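Local coordinates for protein carbohydrate kinase, FGGY (Rhodospirillum rubrum, PDB 3IFR) that probably phosphorylates D-xylulose with ATP and is an FGGY-family carbohydrate kinase of the actin-like ATPase fold, at residues A34-T39 and L63-T68; I20-R25 and G436-A441; I14-T19 and A48-A53. All coordinates share one frame; numbering follows the deposited sequence.

How the contacts relate
The three contacts illustrate how one actin-like sheet organises its surroundings. Strand 18-25 joins contacts 2 and 3, and its neighbour, strand 29-37, carries contact 1. Contacts 1 and 2 have centres about 12 Å apart and are tied by a probable hydrogen bond of Ala21 N to Ala34 O (2.8 Å). Contact 1 also reaches contact 3, centres about 14 Å apart, through a probable bond from Thr19 N to Arg36 O (2.7 Å). Contacts 2 and 3 lie about 17 Å apart between centres and adjoin in sequence. Contact 3 includes the hairpin turn that, in relatives, faces the ATP phosphates; contact 2 brings a helix of the C-terminal family region onto the same sheet.

Contact 1: A34-T39 and L63-T68; sequences ASRPTT and LAELKT
Arg36 and Glu65 form the polar half of this contact, a salt bridge where the end of strand 34-37 runs beside helix 63-68. The two axes approach to 8.0 Å and point in nearly opposed directions, at 147°. The guanidinium offers its end, so that both terminal nitrogens donate somewhat bent hydrogen bonds to a single carboxylate oxygen: Arg36 NH2 to Glu65 OE1 at 2.8 Å, and Arg36 NH1 to that same OE1 at 2.9 Å. Glu65 OE1 sits close to the guanidinium plane, but the two flat groups are turned 37° against each other. NH2 arrives nearly in line with the C-O bond, whereas NH1 comes from above the carboxylate plane.

The side-chain shapes explain the meeting. Glu65 is stretched out, its CG opposite the backbone N (chi1 -176°), which carries the carboxylate from the helix to the strand edge. Arg36 instead bends at its second torsion and turns back along its own strand. There its NH1 also donates to Ser35 O at 2.6 Å, a fairly straight bond that, with the bonds to Glu65, helps fix the rotation of the guanidinium. Asn58 and Ala61, from the preceding turns of helix 52-70, lie against the same arginine side chain.

The apolar half is centred on Ala34. Its CB lies 3.5 Å from Glu65 OE2, alongside the glutamate chain, and 3.8 Å from Leu66 CD1. That leucine methyl also approaches Ala34 N at 3.6 Å, and the Leu66 side chain also packs on Ala21, Leu23 and Ile10 of the sheet.

Chemically, the carboxylate is two-sided: OE1 takes both guanidinium bonds while OE2 rests against a methyl group. Such an uneven environment would probably draw negative charge toward OE1, in a partly exposed ion pair that clasps the helix to the edge strand.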
ATOM      1  N   ALA A  34     -16.005  -8.027  10.959  1.00 26.75           N
ATOM      2  CA  ALA A  34     -15.748  -9.469  10.790  1.00 23.29           C
ATOM      3  C   ALA A  34     -14.480  -9.766   9.980  1.00 21.88           C
ATOM      4  O   ALA A  34     -14.160  -9.046   9.039  1.00 19.67           O
ATOM      5  CB  ALA A  34     -16.951 -10.165  10.168  1.00 23.62           C
ATOM      6  N   SER A  35     -13.765 -10.834  10.350  1.00 21.99           N
ATOM      7  CA  SER A  35     -12.593 -11.250   9.596  1.00 21.71           C
ATOM      8  C   SER A  35     -12.480 -12.755   9.373  1.00 23.72           C
ATOM      9  O   SER A  35     -13.164 -13.553  10.004  1.00 24.19           O
ATOM     10  CB  SER A  35     -11.306 -10.734  10.232  1.00 20.86           C
ATOM     11  OG  SER A  35     -10.999 -11.461  11.400  1.00 24.82           O
ATOM     12  N   ARG A  36     -11.595 -13.124   8.453  1.00 22.56           N
ATOM     13  CA  ARG A  36     -11.342 -14.516   8.139  1.00 22.75           C
ATOM     14  C   ARG A  36      -9.938 -14.568   7.562  1.00 25.23           C
ATOM     15  O   ARG A  36      -9.550 -13.691   6.769  1.00 22.77           O
ATOM     16  CB  ARG A  36     -12.341 -15.068   7.098  1.00 20.90           C
ATOM     17  CG  ARG A  36     -13.807 -15.248   7.542  1.00 20.42           C
ATOM     18  CD  ARG A  36     -13.950 -16.234   8.706  1.00 23.86           C
ATOM     19  NE  ARG A  36     -15.355 -16.506   9.028  1.00 24.30           N
ATOM     20  CZ  ARG A  36     -16.090 -15.734   9.820  1.00 21.43           C
ATOM     21  NH1 ARG A  36     -15.545 -14.651  10.339  1.00 20.37           N
ATOM     22  NH2 ARG A  36     -17.365 -16.028  10.083  1.00 19.97           N
ATOM     23  N   PRO A  37      -9.177 -15.610   7.939  1.00 26.84           N
ATOM     24  CA  PRO A  37      -7.823 -15.809   7.436  1.00 25.55           C
ATOM     25  C   PRO A  37      -7.839 -16.175   5.934  1.00 24.16           C
ATOM     26  O   PRO A  37      -8.791 -16.795   5.443  1.00 19.69           O
ATOM     27  CB  PRO A  37      -7.323 -17.008   8.276  1.00 24.93           C
ATOM     28  CG  PRO A  37      -8.272 -17.101   9.419  1.00 26.63           C
ATOM     29  CD  PRO A  37      -9.579 -16.709   8.834  1.00 24.29           C
ATOM     30  N   THR A  38      -6.783 -15.790   5.226  1.00 21.69           N
ATOM     31  CA  THR A  38      -6.665 -16.099   3.813  1.00 24.82           C
ATOM     32  C   THR A  38      -5.334 -16.726   3.708  1.00 26.01           C
ATOM     33  O   THR A  38      -4.430 -16.299   4.430  1.00 22.49           O
ATOM     34  CB  THR A  38      -6.605 -14.834   2.977  1.00 25.08           C
ATOM     35  OG1 THR A  38      -7.797 -14.087   3.206  1.00 23.74           O
ATOM     36  CG2 THR A  38      -6.430 -15.161   1.494  1.00 22.82           C
ATOM     37  N   THR A  39      -5.210 -17.733   2.833  1.00 26.27           N
ATOM     38  CA  THR A  39      -3.953 -18.461   2.690  1.00 26.18           C
ATOM     39  C   THR A  39      -3.081 -17.898   1.567  1.00 28.33           C
ATOM     40  O   THR A  39      -3.532 -17.756   0.419  1.00 27.88           O
ATOM     41  CB  THR A  39      -4.182 -19.952   2.406  1.00 31.45           C
ATOM     42  OG1 THR A  39      -5.036 -20.523   3.407  1.00 28.84           O
ATOM     43  CG2 THR A  39      -2.841 -20.698   2.366  1.00 27.68           C
ATOM     44  N   LEU A  63     -19.429 -10.778   5.416  1.00 21.25           N
ATOM     45  CA  LEU A  63     -20.614  -9.929   5.207  1.00 23.99           C
ATOM     46  C   LEU A  63     -21.817 -10.479   5.986  1.00 22.19           C
ATOM     47  O   LEU A  63     -22.443  -9.760   6.731  1.00 21.79           O
ATOM     48  CB  LEU A  63     -20.965  -9.775   3.706  1.00 20.49           C
ATOM     49  CG  LEU A  63     -19.886  -9.083   2.877  1.00 21.45           C
ATOM     50  CD1 LEU A  63     -20.142  -9.127   1.346  1.00 21.68           C
ATOM     51  CD2 LEU A  63     -19.756  -7.662   3.358  1.00 17.59           C
ATOM     52  N   ALA A  64     -22.137 -11.758   5.804  1.00 22.49           N
ATOM     53  CA  ALA A  64     -23.188 -12.378   6.608  1.00 21.26           C
ATOM     54  C   ALA A  64     -22.954 -12.220   8.127  1.00 21.76           C
ATOM     55  O   ALA A  64     -23.874 -11.946   8.897  1.00 21.66           O
ATOM     56  CB  ALA A  64     -23.298 -13.805   6.249  1.00 18.81           C
ATOM     57  N   GLU A  65     -21.717 -12.367   8.579  1.00 25.00           N
ATOM     58  CA  GLU A  65     -21.451 -12.210  10.018  1.00 22.67           C
ATOM     59  C   GLU A  65     -21.729 -10.778  10.480  1.00 23.60           C
ATOM     60  O   GLU A  65     -22.184 -10.563  11.598  1.00 24.00           O
ATOM     61  CB  GLU A  65     -20.029 -12.611  10.373  1.00 21.08           C
ATOM     62  CG  GLU A  65     -19.792 -12.539  11.870  1.00 25.24           C
ATOM     63  CD  GLU A  65     -18.374 -12.864  12.265  1.00 26.43           C
ATOM     64  OE1 GLU A  65     -17.882 -13.951  11.869  1.00 28.25           O
ATOM     65  OE2 GLU A  65     -17.754 -12.053  12.991  1.00 25.85           O
ATOM     66  N   LEU A  66     -21.481  -9.802   9.604  1.00 21.80           N
ATOM     67  CA  LEU A  66     -21.777  -8.407   9.898  1.00 20.50           C
ATOM     68  C   LEU A  66     -23.255  -8.238  10.270  1.00 22.88           C
ATOM     69  O   LEU A  66     -23.577  -7.592  11.269  1.00 24.36           O
ATOM     70  CB  LEU A  66     -21.477  -7.537   8.676  1.00 22.97           C
ATOM     71  CG  LEU A  66     -20.332  -6.529   8.746  1.00 25.90           C
ATOM     72  CD1 LEU A  66     -19.143  -7.085   9.494  1.00 24.29           C
ATOM     73  CD2 LEU A  66     -19.958  -5.977   7.350  1.00 19.63           C
ATOM     74  N   LYS A  67     -24.130  -8.813   9.455  1.00 19.74           N
ATOM     75  CA  LYS A  67     -25.566  -8.786   9.661  1.00 21.15           C
ATOM     76  C   LYS A  67     -25.959  -9.518  10.934  1.00 22.95           C
ATOM     77  O   LYS A  67     -26.843  -9.101  11.625  1.00 27.65           O
ATOM     78  CB  LYS A  67     -26.229  -9.449   8.472  1.00 21.30           C
ATOM     79  CG  LYS A  67     -27.717  -9.235   8.283  1.00 24.84           C
ATOM     80  CD  LYS A  67     -28.221 -10.221   7.197  1.00 26.85           C
ATOM     81  CE  LYS A  67     -29.501  -9.757   6.548  1.00 33.26           C
ATOM     82  NZ  LYS A  67     -29.803 -10.547   5.291  1.00 29.82           N
ATOM     83  N   THR A  68     -25.269 -10.605  11.249  1.00 25.23           N
ATOM     84  CA  THR A  68     -25.562 -11.464  12.392  1.00 25.27           C
ATOM     85  C   THR A  68     -25.120 -10.817  13.669  1.00 25.00           C
ATOM     86  O   THR A  68     -25.733 -10.974  14.717  1.00 26.14           O
ATOM     87  CB  THR A  68     -24.819 -12.818  12.214  1.00 24.22           C
ATOM     88  OG1 THR A  68     -25.697 -13.724  11.565  1.00 29.47           O
ATOM     89  CG2 THR A  68     -24.428 -13.434  13.528  1.00 28.32           C
TER

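Contact 2: I20-R25 and G436-A441; sequences IAILVR and GSAVGA
Ser437 OG bonds to Asp245 O and, more weakly, to Ser249 OG, at the start of the helical segment whose next residues, Ala438 and Val439, meet Ile22 across the contact. Within that segment Ala441 N donates an ordinary helical bond to Ser437 O, 3.0 Å long. Across the contact itself no hydrogen bond forms, and the touching is van der Waals. The axes of strand 20-25 and helix 437-441 come within 8.3 Å and are inclined by 47°, with both N-to-C directions broadly the same.

Ile22 does most of the work. Its CG1 stands between the backbone N and the carbonyl carbon (chi1 69°), and the chain then runs extended, which carries CD1 toward the helix. CD1 ends over the peptide linking the two helix residues, with CD1 of Ile22 3.6 Å from Ala438 C and equally far from Val439 N. On one flank Ile22 CD1 touches Ala438 CB at 3.8 Å; on the other it meets Val439 CG2 at the same distance. The second branch, Ile22 CG2, lies 4.1 Å from Ala438 CB, so the alanine methyl contacts both arms of the isoleucine.

Ala21 and Leu23 point to the other face of the sheet, where helix 52-70 covers them, while Ala441 packs on Cys81 and Thr83 of strand 77-84. A central sheet covered by helices, with helix 437-448 bonded through Ser437 to helix 245-252, is characteristic of the actin-like ATPase fold, in which this pair probably corresponds to the connecting helices at the interdomain hinge.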
ATOM      1  N   ILE A  20     -11.537  -8.811   5.692  1.00 19.11           N
ATOM      2  CA  ILE A  20     -12.086  -8.041   6.797  1.00 16.88           C
ATOM      3  C   ILE A  20     -13.219  -7.223   6.261  1.00 17.41           C
ATOM      4  O   ILE A  20     -13.079  -6.635   5.197  1.00 19.32           O
ATOM      5  CB  ILE A  20     -11.033  -7.104   7.349  1.00 16.94           C
ATOM      6  CG1 ILE A  20      -9.882  -7.914   7.954  1.00 18.74           C
ATOM      7  CG2 ILE A  20     -11.640  -6.196   8.414  1.00 18.77           C
ATOM      8  CD1 ILE A  20      -8.628  -7.073   8.242  1.00 20.53           C
ATOM      9  N   ALA A  21     -14.342  -7.211   6.964  1.00 16.80           N
ATOM     10  CA  ALA A  21     -15.466  -6.352   6.600  1.00 20.73           C
ATOM     11  C   ALA A  21     -15.925  -5.571   7.819  1.00 22.82           C
ATOM     12  O   ALA A  21     -15.935  -6.107   8.933  1.00 22.25           O
ATOM     13  CB  ALA A  21     -16.632  -7.156   6.091  1.00 17.91           C
ATOM     14  N   ILE A  22     -16.371  -4.339   7.586  1.00 20.61           N
ATOM     15  CA  ILE A  22     -16.911  -3.517   8.659  1.00 24.24           C
ATOM     16  C   ILE A  22     -18.232  -2.854   8.293  1.00 23.75           C
ATOM     17  O   ILE A  22     -18.507  -2.554   7.111  1.00 21.56           O
ATOM     18  CB  ILE A  22     -15.931  -2.411   9.057  1.00 21.96           C
ATOM     19  CG1 ILE A  22     -15.834  -1.406   7.908  1.00 22.39           C
ATOM     20  CG2 ILE A  22     -14.560  -3.029   9.378  1.00 24.37           C
ATOM     21  CD1 ILE A  22     -14.718  -0.374   8.081  1.00 23.81           C
ATOM     22  N   LEU A  23     -19.041  -2.637   9.333  1.00 22.82           N
ATOM     23  CA  LEU A  23     -20.291  -1.948   9.197  1.00 21.13           C
ATOM     24  C   LEU A  23     -20.137  -0.677   9.962  1.00 26.49           C
ATOM     25  O   LEU A  23     -19.832  -0.693  11.169  1.00 25.56           O
ATOM     26  CB  LEU A  23     -21.427  -2.757   9.808  1.00 23.31           C
ATOM     27  CG  LEU A  23     -22.838  -2.146   9.660  1.00 24.86           C
ATOM     28  CD1 LEU A  23     -23.238  -1.982   8.179  1.00 24.68           C
ATOM     29  CD2 LEU A  23     -23.900  -2.973  10.387  1.00 23.04           C
ATOM     30  N   VAL A  24     -20.372   0.433   9.276  1.00 25.37           N
ATOM     31  CA  VAL A  24     -20.252   1.742   9.900  1.00 24.78           C
ATOM     32  C   VAL A  24     -21.594   2.430   9.873  1.00 24.69           C
ATOM     33  O   VAL A  24     -22.313   2.404   8.857  1.00 23.67           O
ATOM     34  CB  VAL A  24     -19.287   2.623   9.099  1.00 27.73           C
ATOM     35  CG1 VAL A  24     -19.283   4.026   9.651  1.00 27.04           C
ATOM     36  CG2 VAL A  24     -17.898   1.998   9.030  1.00 24.44           C
ATOM     37  N   ARG A  25     -21.945   3.017  10.998  1.00 25.66           N
ATOM     38  CA  ARG A  25     -23.062   3.941  11.053  1.00 28.39           C
ATOM     39  C   ARG A  25     -22.432   5.315  11.007  1.00 30.50           C
ATOM     40  O   ARG A  25     -21.609   5.663  11.869  1.00 26.80           O
ATOM     41  CB  ARG A  25     -23.819   3.779  12.373  1.00 33.92           C
ATOM     42  CG  ARG A  25     -24.823   4.921  12.739  1.00 35.73           C
ATOM     43  CD  ARG A  25     -25.148   4.884  14.256  1.00 37.89           C
ATOM     44  NE  ARG A  25     -25.224   3.487  14.719  1.00 47.95           N
ATOM     45  CZ  ARG A  25     -24.931   3.078  15.952  1.00 50.58           C
ATOM     46  NH1 ARG A  25     -24.548   3.980  16.868  1.00 51.78           N
ATOM     47  NH2 ARG A  25     -25.027   1.778  16.273  1.00 42.11           N
ATOM     48  N   GLY A 436      -7.838  -0.723   9.426  1.00 38.18           N
ATOM     49  CA  GLY A 436      -7.173  -0.630   8.133  1.00 33.47           C
ATOM     50  C   GLY A 436      -7.874  -0.002   6.919  1.00 32.57           C
ATOM     51  O   GLY A 436      -8.523   1.074   6.999  1.00 28.40           O
ATOM     52  N   SER A 437      -7.689  -0.678   5.773  1.00 28.39           N
ATOM     53  CA  SER A 437      -8.170  -0.233   4.474  1.00 23.29           C
ATOM     54  C   SER A 437      -9.687  -0.292   4.368  1.00 23.03           C
ATOM     55  O   SER A 437     -10.299   0.434   3.555  1.00 20.69           O
ATOM     56  CB  SER A 437      -7.586  -1.119   3.368  1.00 24.18           C
ATOM     57  OG  SER A 437      -6.184  -1.286   3.467  1.00 24.35           O
ATOM     58  N   ALA A 438     -10.303  -1.159   5.166  1.00 21.52           N
ATOM     59  CA  ALA A 438     -11.754  -1.358   5.044  1.00 22.29           C
ATOM     60  C   ALA A 438     -12.430  -0.058   5.312  1.00 21.57           C
ATOM     61  O   ALA A 438     -13.454   0.245   4.703  1.00 20.87           O
ATOM     62  CB  ALA A 438     -12.270  -2.403   5.996  1.00 21.74           C
ATOM     63  N   VAL A 439     -11.837   0.712   6.224  1.00 21.80           N
ATOM     64  CA  VAL A 439     -12.333   2.047   6.554  1.00 20.44           C
ATOM     65  C   VAL A 439     -12.274   3.054   5.397  1.00 22.11           C
ATOM     66  O   VAL A 439     -13.218   3.851   5.196  1.00 22.09           O
ATOM     67  CB  VAL A 439     -11.584   2.680   7.752  1.00 21.88           C
ATOM     68  CG1 VAL A 439     -12.017   4.129   7.877  1.00 20.12           C
ATOM     69  CG2 VAL A 439     -11.824   1.892   9.038  1.00 22.21           C
ATOM     70  N   GLY A 440     -11.144   3.070   4.678  1.00 22.91           N
ATOM     71  CA  GLY A 440     -11.015   3.915   3.504  1.00 18.75           C
ATOM     72  C   GLY A 440     -12.137   3.506   2.566  1.00 20.16           C
ATOM     73  O   GLY A 440     -12.730   4.329   1.862  1.00 20.49           O
ATOM     74  N   ALA A 441     -12.451   2.216   2.551  1.00 20.43           N
ATOM     75  CA  ALA A 441     -13.502   1.727   1.637  1.00 21.02           C
ATOM     76  C   ALA A 441     -14.934   2.082   2.061  1.00 18.72           C
ATOM     77  O   ALA A 441     -15.710   2.538   1.231  1.00 19.64           O
ATOM     78  CB  ALA A 441     -13.349   0.210   1.329  1.00 19.01           C
TER

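Contact 3: I14-T19 and A48-A53; sequences IGTTST and AEEDPA
Thr16 and Glu50 meet where the turn between strands 8-14 and 18-25, a beta-hairpin whose Gly-Thr-Thr-Ser sequence is consistent with the phosphate-1 loop of actin-like kinases, faces the short strand 49-50. The polar approaches come first. Glu50 leaves its backbone with CG opposite the carbonyl carbon and then extends, which delivers its carboxylate to the main chain of the turn: OE2 lies 2.6 Å from Thr16 O. The other oxygen, Glu50 OE1, is 4.0 Å from Gly15 O and takes its hydrogen bond from Trp55 NE1, in helix 52-70. The indole N-H of Trp55 thus helps to orient the carboxylate next to the turn.

Van der Waals contact is slight. Thr16 and Glu50 side chains cross at about a right angle, and only the methyl branch takes part, Thr16 CG2 lying 3.9 Å from Glu50 OE2. Thr38, Met85 and Gln104 also pack round the glutamate.

Each segment also has bonds of its own. The turn carries a weak backbone bond from Gly15 N to Ser18 O. Asp51 is the N-cap of helix 52-70: Ala53 N donates to Asp51 OD1 at 3.1 Å, arriving from 60° above the carboxylate plane.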
ATOM      1  N   ILE A  14     -10.207  -7.323   0.884  1.00 15.55           N
ATOM      2  CA  ILE A  14      -9.661  -8.576   0.417  1.00 18.13           C
ATOM      3  C   ILE A  14      -8.153  -8.482   0.609  1.00 19.13           C
ATOM      4  O   ILE A  14      -7.404  -8.124  -0.321  1.00 20.38           O
ATOM      5  CB  ILE A  14      -9.985  -8.848  -1.064  1.00 16.82           C
ATOM      6  CG1 ILE A  14     -11.380  -9.430  -1.220  1.00 20.72           C
ATOM      7  CG2 ILE A  14      -9.138  -9.967  -1.563  1.00 18.01           C
ATOM      8  CD1 ILE A  14     -12.480  -8.579  -0.787  1.00 21.62           C
ATOM      9  N   GLY A  15      -7.715  -8.793   1.826  1.00 17.95           N
ATOM     10  CA  GLY A  15      -6.334  -8.591   2.222  1.00 19.82           C
ATOM     11  C   GLY A  15      -5.491  -9.795   1.928  1.00 20.60           C
ATOM     12  O   GLY A  15      -5.998 -10.839   1.531  1.00 24.02           O
ATOM     13  N   THR A  16      -4.203  -9.667   2.158  1.00 19.53           N
ATOM     14  CA  THR A  16      -3.287 -10.706   1.813  1.00 20.57           C
ATOM     15  C   THR A  16      -3.385 -11.899   2.732  1.00 23.41           C
ATOM     16  O   THR A  16      -3.382 -13.042   2.252  1.00 26.64           O
ATOM     17  CB  THR A  16      -1.848 -10.206   1.823  1.00 21.83           C
ATOM     18  OG1 THR A  16      -1.630  -9.532   0.612  1.00 25.13           O
ATOM     19  CG2 THR A  16      -0.855 -11.406   1.804  1.00 25.63           C
ATOM     20  N   THR A  17      -3.395 -11.672   4.040  1.00 19.87           N
ATOM     21  CA  THR A  17      -3.542 -12.797   4.954  1.00 25.10           C
ATOM     22  C   THR A  17      -4.883 -12.767   5.696  1.00 25.11           C
ATOM     23  O   THR A  17      -5.158 -13.601   6.569  1.00 23.12           O
ATOM     24  CB  THR A  17      -2.393 -12.880   5.964  1.00 28.38           C
ATOM     25  OG1 THR A  17      -2.446 -11.736   6.806  1.00 24.12           O
ATOM     26  CG2 THR A  17      -1.024 -12.961   5.242  1.00 28.52           C
ATOM     27  N   SER A  18      -5.741 -11.837   5.297  1.00 23.27           N
ATOM     28  CA  SER A  18      -6.971 -11.625   6.017  1.00 22.64           C
ATOM     29  C   SER A  18      -8.108 -10.918   5.213  1.00 22.29           C
ATOM     30  O   SER A  18      -7.843  -9.973   4.483  1.00 21.52           O
ATOM     31  CB  SER A  18      -6.591 -10.807   7.221  1.00 21.85           C
ATOM     32  OG  SER A  18      -7.604 -10.918   8.145  1.00 28.56           O
ATOM     33  N   THR A  19      -9.351 -11.389   5.337  1.00 20.62           N
ATOM     34  CA  THR A  19     -10.487 -10.752   4.695  1.00 17.85           C
ATOM     35  C   THR A  19     -11.329 -10.117   5.780  1.00 17.45           C
ATOM     36  O   THR A  19     -11.786 -10.795   6.679  1.00 19.38           O
ATOM     37  CB  THR A  19     -11.396 -11.739   3.924  1.00 18.98           C
ATOM     38  OG1 THR A  19     -10.660 -12.403   2.908  1.00 17.33           O
ATOM     39  CG2 THR A  19     -12.561 -10.998   3.275  1.00 16.94           C
ATOM     40  N   ALA A  48       3.999 -16.494  -4.960  1.00 22.88           N
ATOM     41  CA  ALA A  48       2.961 -16.029  -4.010  1.00 23.68           C
ATOM     42  C   ALA A  48       1.606 -16.126  -4.673  1.00 23.50           C
ATOM     43  O   ALA A  48       1.302 -15.360  -5.610  1.00 23.52           O
ATOM     44  CB  ALA A  48       3.214 -14.606  -3.562  1.00 20.46           C
ATOM     45  N   GLU A  49       0.792 -17.066  -4.219  1.00 21.35           N
ATOM     46  CA  GLU A  49      -0.473 -17.320  -4.899  1.00 22.78           C
ATOM     47  C   GLU A  49      -1.626 -17.344  -3.932  1.00 23.91           C
ATOM     48  O   GLU A  49      -1.435 -17.710  -2.767  1.00 22.86           O
ATOM     49  CB  GLU A  49      -0.413 -18.651  -5.664  1.00 23.32           C
ATOM     50  CG  GLU A  49       0.664 -18.663  -6.743  1.00 24.19           C
ATOM     51  CD  GLU A  49       0.516 -19.760  -7.778  1.00 24.61           C
ATOM     52  OE1 GLU A  49       0.008 -20.861  -7.470  1.00 24.58           O
ATOM     53  OE2 GLU A  49       0.947 -19.514  -8.919  1.00 24.87           O
ATOM     54  N   GLU A  50      -2.819 -16.960  -4.408  1.00 21.11           N
ATOM     55  CA  GLU A  50      -4.035 -17.200  -3.632  1.00 19.09           C
ATOM     56  C   GLU A  50      -5.185 -17.791  -4.448  1.00 21.56           C
ATOM     57  O   GLU A  50      -5.176 -17.820  -5.672  1.00 19.25           O
ATOM     58  CB  GLU A  50      -4.463 -15.990  -2.799  1.00 19.36           C
ATOM     59  CG  GLU A  50      -3.282 -15.288  -2.105  1.00 22.69           C
ATOM     60  CD  GLU A  50      -3.664 -14.389  -0.914  1.00 23.24           C
ATOM     61  OE1 GLU A  50      -4.761 -13.787  -0.926  1.00 23.83           O
ATOM     62  OE2 GLU A  50      -2.844 -14.280   0.030  1.00 24.12           O
ATOM     63  N   ASP A  51      -6.159 -18.311  -3.732  1.00 20.10           N
ATOM     64  CA  ASP A  51      -7.273 -18.975  -4.336  1.00 17.81           C
ATOM     65  C   ASP A  51      -8.422 -18.001  -4.350  1.00 18.12           C
ATOM     66  O   ASP A  51      -8.966 -17.679  -3.284  1.00 17.58           O
ATOM     67  CB  ASP A  51      -7.628 -20.151  -3.434  1.00 18.93           C
ATOM     68  CG  ASP A  51      -8.763 -20.986  -3.985  1.00 21.15           C
ATOM     69  OD1 ASP A  51      -9.304 -20.596  -5.052  1.00 19.04           O
ATOM     70  OD2 ASP A  51      -9.118 -22.022  -3.341  1.00 22.90           O
ATOM     71  N   PRO A  52      -8.805 -17.503  -5.531  1.00 17.53           N
ATOM     72  CA  PRO A  52      -9.886 -16.489  -5.520  1.00 16.64           C
ATOM     73  C   PRO A  52     -11.209 -17.016  -4.932  1.00 17.94           C
ATOM     74  O   PRO A  52     -12.068 -16.251  -4.464  1.00 20.26           O
ATOM     75  CB  PRO A  52     -10.065 -16.128  -6.993  1.00 15.71           C
ATOM     76  CG  PRO A  52      -8.793 -16.520  -7.657  1.00 17.15           C
ATOM     77  CD  PRO A  52      -8.200 -17.668  -6.859  1.00 18.90           C
ATOM     78  N   ALA A  53     -11.359 -18.319  -4.909  1.00 16.05           N
ATOM     79  CA  ALA A  53     -12.563 -18.894  -4.336  1.00 21.15           C
ATOM     80  C   ALA A  53     -12.561 -18.753  -2.820  1.00 18.32           C
ATOM     81  O   ALA A  53     -13.616 -18.671  -2.207  1.00 19.59           O
ATOM     82  CB  ALA A  53     -12.723 -20.369  -4.747  1.00 18.19           C
TER